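Local coordinates for putative epimerase (Burkholderia cenocepacia, PDB 4LW8), which probably acts as an NAD(P)-dependent epimerase or related sugar-modifying enzyme in the biosynthesis of the lipopolysaccharide O-antigen, at residues 87-92 with 129-134; 181-186 with 232-237. All coordinates share one frame; numbering follows the deposited sequence.

Contact 1: 87-92 with 129-134; sequences DAVVHL and SAVLLA
V89 and H91 of strand 88-91 carry the backbone bonding to strand 130-134, each giving its N-H to one residue and its carbonyl to another two positions further on, as parallel pairing requires. V89 N meets A130 O at 2.9 Å, and V89 O receives the amide of L132 through an almost straight bond (173° at the hydrogen). H91 N then reaches L132 O at 2.8 Å, and A134 N closes the series on H91 O. A88 and V90 turn their own backbone polar groups to F22 and T24 of strand 20-24, while their CA-H groups lean on A130 O and L132 O. At the start, D87 O accepts S129 N and, weakly, A130 N; the very short approach of the D87 and S129 side chains is doubtful, because both residues are modelled in two conformers.

Side-chain contact is sparser. The closest carbon-carbon approach of side chains joins H91 CB to L133 CD2 at 3.5 Å. With L133 CG beside its own backbone N (chi1 -50°), the branch carrying CD2 swings towards H91 and passes obliquely by the imidazole. Both ring nitrogens are engaged elsewhere, ND1 with T24 and NE2 with T114, which fixes the ring's rotation. At the C-terminal end A134 CB rests 3.4 Å from H91 O and 4.0 Å from L92 CD2.

The two faces have different covers. A88 and L132 press on helix 227-240, whereas V89, H91 and V131 lie against helix 103-122, which connects the two strands. Strand, helix and adjacent parallel strand thus form a beta-alpha-beta crossover, the building unit of the Rossmann fold shared by NAD(P)-dependent epimerases and dehydratases.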
# COMPACT_ATOMS: atom_id res chain seq x y z
N ASP A 87 9.99 -18.66 18.71
CA ASP A 87 10.16 -19.48 17.53
C ASP A 87 8.99 -19.26 16.56
O ASP A 87 9.16 -19.39 15.35
CB ASP A 87 10.25 -20.97 17.88
CG ASP A 87 10.72 -21.81 16.71
OD1 ASP A 87 11.80 -21.51 16.15
OD2 ASP A 87 10.00 -22.77 16.35
N ALA A 88 7.82 -18.91 17.08
CA ALA A 88 6.64 -18.64 16.24
C ALA A 88 6.04 -17.28 16.56
O ALA A 88 5.94 -16.90 17.72
CB ALA A 88 5.58 -19.73 16.42
N VAL A 89 5.64 -16.55 15.53
CA VAL A 89 5.04 -15.24 15.72
C VAL A 89 3.70 -15.17 15.00
O VAL A 89 3.60 -15.60 13.85
CB VAL A 89 5.97 -14.10 15.20
CG1 VAL A 89 5.29 -12.74 15.30
CG2 VAL A 89 7.30 -14.10 15.97
N VAL A 90 2.68 -14.64 15.66
CA VAL A 90 1.42 -14.38 14.98
C VAL A 90 1.08 -12.92 15.18
O VAL A 90 0.92 -12.44 16.29
CB VAL A 90 0.26 -15.27 15.49
CG1 VAL A 90 -1.01 -15.02 14.63
CG2 VAL A 90 0.63 -16.72 15.41
N HIS A 91 1.00 -12.19 14.07
CA HIS A 91 0.75 -10.76 14.12
C HIS A 91 -0.73 -10.47 13.91
O HIS A 91 -1.21 -10.51 12.78
CB HIS A 91 1.60 -10.07 13.07
CG HIS A 91 1.41 -8.59 13.00
ND1 HIS A 91 1.29 -7.79 14.11
CD2 HIS A 91 1.33 -7.76 11.92
CE1 HIS A 91 1.15 -6.52 13.73
NE2 HIS A 91 1.17 -6.49 12.41
N LEU A 92 -1.44 -10.20 15.00
CA LEU A 92 -2.89 -9.97 14.94
C LEU A 92 -3.26 -8.51 15.19
O LEU A 92 -4.36 -8.08 14.86
CB LEU A 92 -3.62 -10.84 15.98
CG LEU A 92 -3.38 -12.35 15.85
CD1 LEU A 92 -3.99 -13.11 17.03
CD2 LEU A 92 -3.91 -12.87 14.51
N SER A 129 11.19 -19.38 13.39
CA SER A 129 11.02 -20.35 12.31
C SER A 129 9.80 -20.03 11.45
O SER A 129 9.67 -20.50 10.32
CB SER A 129 10.91 -21.77 12.87
OG SER A 129 12.00 -22.10 13.70
N ALA A 130 8.87 -19.25 12.01
CA ALA A 130 7.65 -18.89 11.28
C ALA A 130 7.05 -17.59 11.80
O ALA A 130 6.87 -17.42 13.01
CB ALA A 130 6.64 -20.01 11.38
N VAL A 131 6.76 -16.68 10.87
CA VAL A 131 6.13 -15.41 11.18
C VAL A 131 4.84 -15.29 10.37
O VAL A 131 4.87 -15.11 9.17
CB VAL A 131 7.06 -14.23 10.84
CG1 VAL A 131 6.41 -12.88 11.20
CG2 VAL A 131 8.40 -14.41 11.54
N LEU A 132 3.69 -15.41 11.03
CA LEU A 132 2.41 -15.37 10.36
C LEU A 132 1.80 -13.99 10.51
O LEU A 132 1.56 -13.53 11.62
CB LEU A 132 1.45 -16.42 10.93
CG LEU A 132 0.04 -16.44 10.32
CD1 LEU A 132 0.07 -16.80 8.82
CD2 LEU A 132 -0.84 -17.41 11.08
N LEU A 133 1.54 -13.32 9.39
CA LEU A 133 0.91 -12.02 9.45
C LEU A 133 -0.56 -12.13 9.05
O LEU A 133 -0.88 -12.73 8.02
CB LEU A 133 1.64 -11.04 8.53
CG LEU A 133 3.16 -11.00 8.74
CD1 LEU A 133 3.83 -10.06 7.78
CD2 LEU A 133 3.52 -10.61 10.15
N ALA A 134 -1.44 -11.56 9.85
CA ALA A 134 -2.85 -11.57 9.49
C ALA A 134 -3.17 -10.36 8.61
O ALA A 134 -3.24 -9.24 9.10
CB ALA A 134 -3.74 -11.58 10.75

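Contact 2: 181-186 with 232-237; sequences VIARPF and AAYLKL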
# COMPACT_ATOMS: atom_id res chain seq x y z
N VAL A 181 4.66 -15.79 6.39
CA VAL A 181 3.44 -16.36 5.82
C VAL A 181 2.34 -15.34 6.01
O VAL A 181 2.21 -14.75 7.09
CB VAL A 181 3.07 -17.69 6.50
CG1 VAL A 181 1.87 -18.32 5.80
CG2 VAL A 181 4.26 -18.64 6.45
N ILE A 182 1.56 -15.11 4.95
CA ILE A 182 0.49 -14.12 5.02
C ILE A 182 -0.87 -14.82 4.96
O ILE A 182 -1.13 -15.64 4.08
CB ILE A 182 0.60 -13.06 3.88
CG1 ILE A 182 1.91 -12.25 4.00
CG2 ILE A 182 -0.62 -12.14 3.92
CD1 ILE A 182 2.25 -11.39 2.79
N ALA A 183 -1.75 -14.51 5.92
CA ALA A 183 -3.09 -15.05 5.90
C ALA A 183 -4.08 -13.97 5.45
O ALA A 183 -3.96 -12.81 5.86
CB ALA A 183 -3.46 -15.63 7.27
N ARG A 184 -5.00 -14.32 4.56
CA ARG A 184 -6.11 -13.43 4.22
C ARG A 184 -7.43 -14.03 4.68
O ARG A 184 -8.13 -14.68 3.90
CB ARG A 184 -6.18 -13.15 2.71
CG ARG A 184 -5.08 -12.25 2.18
CD ARG A 184 -5.07 -12.25 0.65
NE ARG A 184 -4.05 -11.35 0.13
CZ ARG A 184 -3.70 -11.28 -1.15
NH1 ARG A 184 -4.29 -12.06 -2.04
NH2 ARG A 184 -2.74 -10.43 -1.52
N PRO A 185 -7.77 -13.84 5.97
CA PRO A 185 -9.03 -14.39 6.47
C PRO A 185 -10.24 -13.73 5.84
O PRO A 185 -10.26 -12.50 5.66
CB PRO A 185 -8.98 -14.09 7.98
CG PRO A 185 -8.09 -12.84 8.07
CD PRO A 185 -7.03 -13.11 7.02
N PHE A 186 -11.24 -14.52 5.51
CA PHE A 186 -12.54 -13.94 5.17
C PHE A 186 -13.26 -13.64 6.49
O PHE A 186 -12.63 -13.73 7.55
CB PHE A 186 -13.33 -14.87 4.25
CG PHE A 186 -12.88 -14.80 2.81
CD1 PHE A 186 -11.59 -15.19 2.46
CD2 PHE A 186 -13.72 -14.27 1.83
CE1 PHE A 186 -11.15 -15.09 1.14
CE2 PHE A 186 -13.28 -14.17 0.49
CZ PHE A 186 -12.00 -14.58 0.15
N ALA A 232 -7.17 -22.46 14.13
CA ALA A 232 -6.62 -23.80 13.86
C ALA A 232 -5.83 -23.79 12.54
O ALA A 232 -4.77 -24.40 12.44
CB ALA A 232 -7.73 -24.85 13.81
N ALA A 233 -6.35 -23.09 11.54
CA ALA A 233 -5.65 -22.91 10.26
C ALA A 233 -4.36 -22.10 10.43
O ALA A 233 -3.33 -22.44 9.84
CB ALA A 233 -6.57 -22.22 9.25
N TYR A 234 -4.42 -21.04 11.22
CA TYR A 234 -3.25 -20.23 11.53
C TYR A 234 -2.14 -21.11 12.13
O TYR A 234 -0.97 -21.02 11.74
CB TYR A 234 -3.61 -19.10 12.50
CG TYR A 234 -4.34 -17.90 11.89
CD1 TYR A 234 -4.81 -17.93 10.58
CD2 TYR A 234 -4.55 -16.73 12.63
CE1 TYR A 234 -5.48 -16.84 10.02
CE2 TYR A 234 -5.21 -15.63 12.08
CZ TYR A 234 -5.68 -15.70 10.76
OH TYR A 234 -6.35 -14.62 10.20
N LEU A 235 -2.51 -21.99 13.06
CA LEU A 235 -1.53 -22.87 13.68
C LEU A 235 -0.91 -23.81 12.64
O LEU A 235 0.30 -24.03 12.65
CB LEU A 235 -2.17 -23.69 14.81
CG LEU A 235 -1.24 -24.75 15.41
CD1 LEU A 235 -0.01 -24.13 16.07
CD2 LEU A 235 -2.00 -25.66 16.39
N LYS A 236 -1.73 -24.34 11.74
CA LYS A 236 -1.23 -25.21 10.68
C LYS A 236 -0.25 -24.47 9.77
O LYS A 236 0.75 -25.04 9.33
CB LYS A 236 -2.40 -25.78 9.85
CG LYS A 236 -3.12 -26.93 10.54
CD LYS A 236 -2.20 -28.16 10.59
CE LYS A 236 -2.89 -29.39 11.18
NZ LYS A 236 -3.10 -29.24 12.64
N LEU A 237 -0.52 -23.20 9.51
CA LEU A 237 0.41 -22.39 8.73
C LEU A 237 1.73 -22.16 9.47
O LEU A 237 2.80 -22.14 8.87
CB LEU A 237 -0.22 -21.05 8.35
CG LEU A 237 -1.35 -21.19 7.33
CD1 LEU A 237 -2.04 -19.85 7.13
CD2 LEU A 237 -0.81 -21.74 6.00
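The side chains of Y234 and P185 cross at about a right angle, with Y234 OH lying 3.3 Å from P185 CG and only slightly farther from CB and CD. The same ring meets A183 obliquely, A183 CB coming to 3.6 Å from Y234 CE1. The first torsion of the tyrosine (chi1 -77°) sets CG beside the backbone N and carries the ring from the helix towards the strand. This is the tight part of the contact, and it is purely van der Waals in character, without a hydrogen bond between the segments.

Helix 227-240 runs nearly antiparallel to the strand, at 162° and 10.0 Å between the axes of the short segments, as a helix laid over the parallel sheet of a Rossmann-type domain. L132 of neighbouring strand 130-134 also touches Y234.

One helical turn further on, the packing slackens: L237 CB stands 4.3 Å from V181 CG1, and L237 CD1 4.5 Å from A183 CB. The opposite flank of the helix is partly exposed at L235 and K236, although L235 still touches L38 of helix 29-40.

In the fold
Contact 1 is completed along the chain before contact 2 begins, yet their centres lie only 10 Å apart in one layered domain. Strands 88-91, 130-134 and 180-189 are consecutive neighbours in the parallel part of the large sheet, so strand 130-134, half of contact 1, also flanks the strand of contact 2. V181 probably hydrogen-bonds to it twice, V181 N to V131 O at 2.9 Å and V181 O to L133 N at 2.8 Å. Helix 227-240 crosses over the same sheet face, its Y234 CB lying 3.5 Å from L132 CD2. Pairing within the sheet and helix cover over it thereby build one core of the probable nucleotide-binding Rossmann domain.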